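Local structure of DegT/DnrJ/EryC1/StrS aminotransferase (Brucella abortus 2308, 4QGR) at residues G82-P88 with L136-I142; E46-L51 with L253-L257; Q122-A126 with A339-L343. The protein binds pyridoxal 5'-phosphate and probably works as a transaminase of the DegT/DnrJ/EryC1/StrS family, forming a two-chain assembly. All blocks are in the same frame, centred on the assembly; numbering follows the deposited sequence.

Contact 1 of 3, residues G82-P88 with L136-I142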
loop_
_atom_site.group_PDB
_atom_site.type_symbol
_atom_site.label_atom_id
_atom_site.label_comp_id
_atom_site.label_asym_id
_atom_site.label_seq_id
_atom_site.Cartn_x
_atom_site.Cartn_y
_atom_site.Cartn_z
ATOM N N GLY A 82 -17.933 13.320 10.701
ATOM C CA GLY A 82 -18.724 14.554 10.619
ATOM C C GLY A 82 -18.745 15.198 9.243
ATOM O O GLY A 82 -19.372 16.231 9.065
ATOM N N HIS A 83 -18.048 14.595 8.286
ATOM C CA HIS A 83 -17.808 15.221 7.005
ATOM C C HIS A 83 -18.373 14.422 5.843
ATOM O O HIS A 83 -18.358 13.174 5.862
ATOM C CB HIS A 83 -16.318 15.439 6.779
ATOM C CG HIS A 83 -15.683 16.295 7.815
ATOM N ND1 HIS A 83 -14.358 16.187 8.159
ATOM C CD2 HIS A 83 -16.212 17.236 8.641
ATOM C CE1 HIS A 83 -14.077 17.058 9.114
ATOM N NE2 HIS A 83 -15.191 17.703 9.426
ATOM N N ALA A 84 -18.891 15.161 4.855
ATOM C CA ALA A 84 -19.444 14.575 3.640
ATOM C C ALA A 84 -18.507 14.774 2.443
ATOM O O ALA A 84 -17.946 15.869 2.245
ATOM C CB ALA A 84 -20.786 15.174 3.329
ATOM N N VAL A 85 -18.348 13.727 1.654
ATOM C CA VAL A 85 -17.549 13.792 0.394
ATOM C C VAL A 85 -18.416 13.250 -0.745
ATOM O O VAL A 85 -18.995 12.131 -0.658
ATOM C CB VAL A 85 -16.231 13.001 0.487
ATOM C CG1 VAL A 85 -15.470 13.043 -0.830
ATOM C CG2 VAL A 85 -15.355 13.450 1.648
ATOM N N PHE A 86 -18.560 14.041 -1.806
ATOM C CA PHE A 86 -19.492 13.750 -2.917
ATOM C C PHE A 86 -18.764 13.007 -4.013
ATOM O O PHE A 86 -17.723 13.486 -4.477
ATOM C CB PHE A 86 -20.124 15.082 -3.423
ATOM C CG PHE A 86 -20.858 15.783 -2.334
ATOM C CD1 PHE A 86 -20.157 16.587 -1.419
ATOM C CD2 PHE A 86 -22.180 15.478 -2.073
ATOM C CE1 PHE A 86 -20.773 17.158 -0.365
ATOM C CE2 PHE A 86 -22.831 16.075 -1.015
ATOM C CZ PHE A 86 -22.141 16.899 -0.143
ATOM N N VAL A 87 -19.274 11.818 -4.351
ATOM C CA VAL A 87 -18.609 10.865 -5.267
ATOM C C VAL A 87 -19.629 10.227 -6.199
ATOM O O VAL A 87 -20.843 10.153 -5.875
ATOM C CB VAL A 87 -17.822 9.769 -4.478
ATOM C CG1 VAL A 87 -16.902 10.433 -3.472
ATOM C CG2 VAL A 87 -18.750 8.824 -3.723
ATOM N N PRO A 88 -19.162 9.759 -7.379
ATOM C CA PRO A 88 -20.080 8.936 -8.161
ATOM C C PRO A 88 -20.278 7.560 -7.545
ATOM O O PRO A 88 -19.455 7.090 -6.768
ATOM C CB PRO A 88 -19.367 8.801 -9.517
ATOM C CG PRO A 88 -18.152 9.650 -9.445
ATOM C CD PRO A 88 -17.833 9.846 -8.009
ATOM N N LEU A 136 -24.008 16.454 8.534
ATOM C CA LEU A 136 -22.620 16.419 8.058
ATOM C C LEU A 136 -22.239 17.740 7.405
ATOM O O LEU A 136 -23.106 18.491 6.928
ATOM C CB LEU A 136 -22.446 15.345 7.000
ATOM C CG LEU A 136 -22.827 13.909 7.351
ATOM C CD1 LEU A 136 -22.841 13.071 6.087
ATOM C CD2 LEU A 136 -21.851 13.355 8.375
ATOM N N GLU A 137 -20.960 18.041 7.410
ATOM C CA GLU A 137 -20.457 19.241 6.753
ATOM C C GLU A 137 -19.862 18.827 5.407
ATOM O O GLU A 137 -18.984 17.971 5.366
ATOM C CB GLU A 137 -19.359 19.884 7.587
ATOM C CG GLU A 137 -18.972 21.266 7.064
ATOM C CD GLU A 137 -17.789 21.876 7.781
ATOM O OE1 GLU A 137 -17.436 21.447 8.926
ATOM O OE2 GLU A 137 -17.214 22.807 7.181
ATOM N N PRO A 138 -20.344 19.421 4.307
ATOM C CA PRO A 138 -19.672 19.163 3.029
ATOM C C PRO A 138 -18.217 19.583 3.080
ATOM O O PRO A 138 -17.893 20.711 3.534
ATOM C CB PRO A 138 -20.450 20.036 2.025
ATOM C CG PRO A 138 -21.680 20.456 2.723
ATOM C CD PRO A 138 -21.421 20.418 4.184
ATOM N N LYS A 139 -17.331 18.686 2.661
ATOM C CA LYS A 139 -15.898 19.008 2.627
ATOM C C LYS A 139 -15.215 18.833 1.281
ATOM O O LYS A 139 -14.299 19.588 0.969
ATOM C CB LYS A 139 -15.136 18.182 3.649
ATOM C CG LYS A 139 -15.353 18.627 5.070
ATOM C CD LYS A 139 -14.635 19.927 5.377
ATOM C CE LYS A 139 -14.686 20.125 6.879
ATOM N NZ LYS A 139 -13.783 21.212 7.349
ATOM N N ALA A 140 -15.610 17.836 0.522
ATOM C CA ALA A 140 -14.898 17.506 -0.712
ATOM C C ALA A 140 -15.761 16.875 -1.776
ATOM O O ALA A 140 -16.841 16.352 -1.509
ATOM C CB ALA A 140 -13.724 16.584 -0.395
ATOM N N ILE A 141 -15.242 16.910 -2.999
ATOM C CA ILE A 141 -15.840 16.257 -4.182
ATOM C C ILE A 141 -14.753 15.452 -4.836
ATOM O O ILE A 141 -13.612 15.941 -4.972
ATOM C CB ILE A 141 -16.372 17.275 -5.223
ATOM C CG1 ILE A 141 -17.199 18.330 -4.507
ATOM C CG2 ILE A 141 -17.139 16.542 -6.328
ATOM C CD1 ILE A 141 -17.434 19.611 -5.273
ATOM N N ILE A 142 -15.075 14.208 -5.212
ATOM C CA ILE A 142 -14.149 13.360 -5.967
ATOM C C ILE A 142 -14.783 12.966 -7.297
ATOM O O ILE A 142 -15.316 11.860 -7.446
ATOM C CB ILE A 142 -13.642 12.101 -5.217
ATOM C CG1 ILE A 142 -13.198 12.438 -3.803
ATOM C CG2 ILE A 142 -12.514 11.419 -6.010
ATOM C CD1 ILE A 142 -12.681 11.263 -2.969
#
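Strands 83-88 and 137-141 are parallel neighbours inside the large mixed sheet of the pyridoxal-phosphate aminotransferase fold, and a beta bulge interrupts their pairing. His83 pairs with Glu137 and Ala84 with Pro138; Lys139 is then looped out, and the pairing resumes as Val85 with Ala140 and Phe86 with Ile141. Five backbone hydrogen bonds run from one end to the other: Glu137 N to Gly82 O, Ala84 N to Glu137 O, Lys139 N to Ala84 O, Phe86 N to Ala140 O and Ile142 N to Phe86 O, the last at 2.8 Å. Lys139 N still reaches Ala84 O at 2.9 Å as in a regular parallel pair; the extra residue shifts the next bond, so Phe86 N takes Ala140 O rather than Lys139 O.

The bulged lysine also makes a side-chain contact of its own. With its chain bent at CG (chi2 -73°), Lys139 crosses the His83 imidazole and sets CE over one ring face, 3.7 Å from the centroid and 17° off the normal, in a CH-pi contact. His83 ND1 is held separately by Gly80 N, which fixes the turn of the ring. On the sheet face that carries His83 and Val85, Val85 CG1 meets Ile142 CG1 at 3.8 Å and also touches Ala140 CB; the Ile142 side chain is about 7 Å from a bound pyridoxal phosphate. On the face that carries Ala84 and Phe86, the Phe86 ring lies beside Pro138 and points the same way, its CE1 edge 3.8 Å from Pro138 CB, while Ala84 CB meets Leu136 CD1 at 4.0 Å.

Strand 105-109 continues the sheet beyond strand 83-88, bonding to His83, Val85 and Val87. Helix 120-133 covers Phe86 and Pro138 on one face, whereas Val99 of helix 94-101 packs on Val85 at the other.

Contact 2 of 3, residues E46-L51 with L253-L257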
loop_
_atom_site.group_PDB
_atom_site.type_symbol
_atom_site.label_atom_id
_atom_site.label_comp_id
_atom_site.label_asym_id
_atom_site.label_seq_id
_atom_site.Cartn_x
_atom_site.Cartn_y
_atom_site.Cartn_z
ATOM N N GLU A 46 13.084 10.667 -10.646
ATOM C CA GLU A 46 13.198 10.846 -12.069
ATOM C C GLU A 46 11.828 10.711 -12.729
ATOM O O GLU A 46 11.429 11.537 -13.591
ATOM C CB GLU A 46 14.249 9.863 -12.618
ATOM C CG GLU A 46 14.470 9.986 -14.098
ATOM C CD GLU A 46 15.428 8.932 -14.666
ATOM O OE1 GLU A 46 16.012 8.102 -13.890
ATOM O OE2 GLU A 46 15.526 8.939 -15.920
ATOM N N PHE A 47 11.092 9.673 -12.344
ATOM C CA PHE A 47 9.765 9.473 -12.914
ATOM C C PHE A 47 8.825 10.620 -12.490
ATOM O O PHE A 47 8.052 11.117 -13.312
ATOM C CB PHE A 47 9.217 8.074 -12.562
ATOM C CG PHE A 47 7.799 7.857 -12.947
ATOM C CD1 PHE A 47 7.435 7.796 -14.286
ATOM C CD2 PHE A 47 6.819 7.698 -11.991
ATOM C CE1 PHE A 47 6.137 7.612 -14.651
ATOM C CE2 PHE A 47 5.525 7.492 -12.351
ATOM C CZ PHE A 47 5.180 7.437 -13.701
ATOM N N GLU A 48 8.895 11.038 -11.239
ATOM C CA GLU A 48 8.012 12.138 -10.781
ATOM C C GLU A 48 8.242 13.378 -11.664
ATOM O O GLU A 48 7.299 14.057 -12.069
ATOM C CB GLU A 48 8.282 12.485 -9.309
ATOM C CG GLU A 48 7.791 11.427 -8.311
ATOM C CD GLU A 48 8.112 11.755 -6.831
ATOM O OE1 GLU A 48 9.044 12.558 -6.535
ATOM O OE2 GLU A 48 7.433 11.203 -5.948
ATOM N N LYS A 49 9.500 13.673 -11.948
ATOM C CA LYS A 49 9.818 14.849 -12.770
ATOM C C LYS A 49 9.342 14.765 -14.189
ATOM O O LYS A 49 8.740 15.695 -14.710
ATOM C CB LYS A 49 11.321 15.108 -12.772
ATOM C CG LYS A 49 11.694 15.756 -11.485
ATOM C CD LYS A 49 13.157 15.624 -11.152
ATOM C CE LYS A 49 13.330 15.902 -9.660
ATOM N NZ LYS A 49 14.751 15.807 -9.263
ATOM N N LYS A 50 9.600 13.622 -14.811
ATOM C CA LYS A 50 9.225 13.416 -16.203
ATOM C C LYS A 50 7.711 13.359 -16.344
ATOM O O LYS A 50 7.159 14.008 -17.257
ATOM C CB LYS A 50 9.901 12.176 -16.782
ATOM C CG LYS A 50 11.396 12.412 -16.955
ATOM C CD LYS A 50 12.166 11.227 -17.527
ATOM C CE LYS A 50 13.586 11.702 -17.905
ATOM N NZ LYS A 50 14.587 10.619 -17.650
ATOM N N LEU A 51 7.029 12.692 -15.413
ATOM C CA LEU A 51 5.557 12.672 -15.452
ATOM C C LEU A 51 4.979 14.071 -15.189
ATOM O O LEU A 51 4.036 14.520 -15.863
ATOM C CB LEU A 51 4.963 11.691 -14.455
ATOM C CG LEU A 51 3.452 11.474 -14.537
ATOM C CD1 LEU A 51 2.991 11.023 -15.913
ATOM C CD2 LEU A 51 3.005 10.480 -13.459
ATOM N N LEU A 253 7.956 2.276 -15.258
ATOM C CA LEU A 253 7.118 3.420 -15.651
ATOM C C LEU A 253 7.846 4.454 -16.526
ATOM O O LEU A 253 7.257 5.043 -17.448
ATOM C CB LEU A 253 6.501 4.061 -14.401
ATOM C CG LEU A 253 5.333 3.250 -13.841
ATOM C CD1 LEU A 253 5.045 3.581 -12.398
ATOM C CD2 LEU A 253 4.075 3.394 -14.645
ATOM N N LEU A 254 9.132 4.608 -16.273
ATOM C CA LEU A 254 9.941 5.501 -17.113
ATOM C C LEU A 254 9.895 5.036 -18.556
ATOM O O LEU A 254 9.740 5.829 -19.465
ATOM C CB LEU A 254 11.351 5.601 -16.595
ATOM C CG LEU A 254 11.528 6.500 -15.362
ATOM C CD1 LEU A 254 12.875 6.249 -14.703
ATOM C CD2 LEU A 254 11.396 7.967 -15.744
ATOM N N GLU A 255 10.002 3.729 -18.771
ATOM C CA GLU A 255 9.927 3.203 -20.134
ATOM C C GLU A 255 8.494 3.251 -20.706
ATOM O O GLU A 255 8.326 3.607 -21.876
ATOM C CB GLU A 255 10.465 1.799 -20.173
ATOM C CG GLU A 255 11.908 1.644 -19.747
ATOM C CD GLU A 255 12.915 2.430 -20.583
ATOM O OE1 GLU A 255 12.652 2.789 -21.761
ATOM O OE2 GLU A 255 13.990 2.728 -20.050
ATOM N N LYS A 256 7.480 2.990 -19.879
ATOM C CA LYS A 256 6.097 3.137 -20.329
ATOM C C LYS A 256 5.801 4.597 -20.748
ATOM O O LYS A 256 5.170 4.865 -21.776
ATOM C CB LYS A 256 5.112 2.707 -19.251
ATOM C CG LYS A 256 5.249 1.308 -18.691
ATOM C CD LYS A 256 5.132 0.240 -19.785
ATOM C CE LYS A 256 4.594 -1.068 -19.232
ATOM N NZ LYS A 256 3.164 -0.981 -18.885
ATOM N N LEU A 257 6.307 5.528 -19.950
ATOM C CA LEU A 257 6.001 6.947 -20.145
ATOM C C LEU A 257 6.575 7.406 -21.472
ATOM O O LEU A 257 5.926 8.168 -22.218
ATOM C CB LEU A 257 6.490 7.801 -18.951
ATOM C CG LEU A 257 6.296 9.310 -19.136
ATOM C CD1 LEU A 257 4.768 9.609 -19.200
ATOM C CD2 LEU A 257 6.968 10.049 -17.990
#
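Phe47 and Leu253 make the aromatic part of this helix-helix contact. Leu253 CB sits over one face of the Phe47 ring, 3.8 Å from its centroid and 19° off the normal, a CH-pi contact; Leu51 CB of the ring's own helix lies over the opposite face, so the phenyl is sandwiched.

The rest are van der Waals contacts of leucine methyls, with no hydrogen bond between the segments. Leu254 reaches over with both methyls: CD2 rests 3.6 Å from Phe47 CA, and CD1 lies 3.7 Å from Glu46 CD, the carboxylate carbon. One turn on, Leu257 CD2 packs 3.8 Å from Lys50 CB, while its CD1 meets Leu51 CD1.

The polar chemistry stays within helix 42-55. Lys50 NZ donates to Glu46 OE2 at 2.6 Å, using that oxygen's anti lone pair, and this salt bridge joins two side chains whose carbon parts both touch Leu254 CD2.

The short segments run nearly parallel, at 20° with axes 10.1 Å apart, an apolar packing of helices 42-55 and 247-278. It lies close to the cofactor site: Phe195 stacks edge-to-face on Phe47, and the Leu253 side chain is about 8 Å from that of Lys199, the predicted cofactor-attachment lysine.

Contact 3 of 3, residues Q122-A126 with A339-L343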
loop_
_atom_site.group_PDB
_atom_site.type_symbol
_atom_site.label_atom_id
_atom_site.label_comp_id
_atom_site.label_asym_id
_atom_site.label_seq_id
_atom_site.Cartn_x
_atom_site.Cartn_y
_atom_site.Cartn_z
ATOM N N GLN A 122 -26.961 17.581 -10.255
ATOM C CA GLN A 122 -27.300 16.753 -9.106
ATOM C C GLN A 122 -26.270 16.865 -7.989
ATOM O O GLN A 122 -26.640 16.818 -6.838
ATOM C CB GLN A 122 -27.517 15.297 -9.504
ATOM C CG GLN A 122 -28.363 14.585 -8.450
ATOM C CD GLN A 122 -28.422 13.091 -8.590
ATOM O OE1 GLN A 122 -27.451 12.445 -9.027
ATOM N NE2 GLN A 122 -29.522 12.516 -8.147
ATOM N N LEU A 123 -24.993 17.051 -8.319
ATOM C CA LEU A 123 -23.981 17.378 -7.328
ATOM C C LEU A 123 -24.414 18.607 -6.503
ATOM O O LEU A 123 -24.355 18.606 -5.261
ATOM C CB LEU A 123 -22.661 17.685 -8.006
ATOM C CG LEU A 123 -21.533 18.272 -7.193
ATOM C CD1 LEU A 123 -21.143 17.344 -6.056
ATOM C CD2 LEU A 123 -20.289 18.673 -8.015
ATOM N N GLU A 124 -24.789 19.658 -7.205
ATOM C CA GLU A 124 -25.241 20.878 -6.556
ATOM C C GLU A 124 -26.413 20.616 -5.599
ATOM O O GLU A 124 -26.443 21.106 -4.453
ATOM C CB GLU A 124 -25.584 21.944 -7.635
ATOM C CG GLU A 124 -25.821 23.338 -7.056
ATOM C CD GLU A 124 -25.726 24.433 -8.117
ATOM O OE1 GLU A 124 -26.497 24.404 -9.097
ATOM O OE2 GLU A 124 -24.865 25.321 -7.990
ATOM N N ALA A 125 -27.384 19.861 -6.074
ATOM C CA ALA A 125 -28.557 19.485 -5.251
ATOM C C ALA A 125 -28.188 18.642 -4.032
ATOM O O ALA A 125 -28.789 18.821 -2.959
ATOM C CB ALA A 125 -29.560 18.763 -6.084
ATOM N N ALA A 126 -27.210 17.763 -4.198
ATOM C CA ALA A 126 -26.741 16.878 -3.142
ATOM C C ALA A 126 -26.071 17.694 -2.040
ATOM O O ALA A 126 -26.311 17.460 -0.853
ATOM C CB ALA A 126 -25.768 15.841 -3.705
ATOM N N ALA A 339 -27.884 11.395 -3.560
ATOM C CA ALA A 339 -28.370 12.678 -3.984
ATOM C C ALA A 339 -29.895 12.673 -4.198
ATOM O O ALA A 339 -30.482 11.642 -4.519
ATOM C CB ALA A 339 -27.650 13.092 -5.265
ATOM N N PRO A 340 -30.531 13.839 -4.063
ATOM C CA PRO A 340 -31.955 13.928 -4.302
ATOM C C PRO A 340 -32.312 13.474 -5.709
ATOM O O PRO A 340 -31.701 13.912 -6.672
ATOM C CB PRO A 340 -32.246 15.420 -4.152
ATOM C CG PRO A 340 -31.173 15.907 -3.243
ATOM C CD PRO A 340 -29.971 15.137 -3.633
ATOM N N GLY A 341 -33.315 12.631 -5.792
ATOM C CA GLY A 341 -33.762 12.114 -7.050
ATOM C C GLY A 341 -33.281 10.706 -7.342
ATOM O O GLY A 341 -33.780 10.075 -8.262
ATOM N N GLY A 342 -32.315 10.219 -6.568
ATOM C CA GLY A 342 -31.821 8.868 -6.735
ATOM C C GLY A 342 -30.831 8.790 -7.887
ATOM O O GLY A 342 -30.434 9.806 -8.419
ATOM N N LEU A 343 -30.492 7.573 -8.289
ATOM C CA LEU A 343 -29.408 7.342 -9.260
ATOM C C LEU A 343 -29.879 6.446 -10.401
ATOM O O LEU A 343 -29.353 5.348 -10.586
ATOM C CB LEU A 343 -28.227 6.712 -8.513
ATOM C CG LEU A 343 -27.859 7.409 -7.201
ATOM C CD1 LEU A 343 -26.894 6.573 -6.347
ATOM C CD2 LEU A 343 -27.279 8.733 -7.582
#
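Gln122 leaves helix 120-133 to reach the Ala339-Gly342 turn, and its side chain is stretched out to do so. From CB the chain runs with CG anti to the backbone N (chi1 -158°) and stays extended at the next bond, which carries the amide across to the loop. CG passes Ala339 CB at 3.6 Å, and CD comes to 3.4 Å from the same methyl. At the tip the two amide atoms part company: OE1 accepts from the backbone N of Asp110, while NE2 spends itself on the turn. It donates to Gly342 O at 2.9 Å, with an N-H...O angle of 157°, and to Pro340 O at 3.0 Å. Both acceptors lie in the amide plane, although the donor stands well above the carbonyl plane of Pro340. Three bonds thus fix which way round the amide sits.

The turn itself is type II, closed by Gly342 N to Ala339 O. Beside the glutamine, Ala126 CB packs on Ala339 CB at 3.7 Å, and the Pro340 ring leans on the helix with CD against Ala126 CA.

Behind the helix, Leu123 packs on helix 153-163. The loop follows edge strand 337-338, pairs through Ala339 with Phe108 of strand 105-109, and leads into helix 344-348.

Contacts 1 and 3 adjoin, their centres about 13 Å apart: Leu123, from the helix of contact 3, packs on Phe86 and Ile141 of contact 1. Contact 2 lies apart, its centre about 32 Å from that of contact 1 and across the chain's centre from contact 3. None is wholly core or wholly surface. Contact 1 has the greatest share of buried residues and relies on main-chain bonds; contact 2 joins two helices mainly through leucines and a phenyl ring, with no hydrogen bond across; contact 3 ties a helix to a loop chiefly through one side-chain amide, with alanine and proline packing beside it. Contacts 1 and 2 come near the cofactor; contact 3 does not.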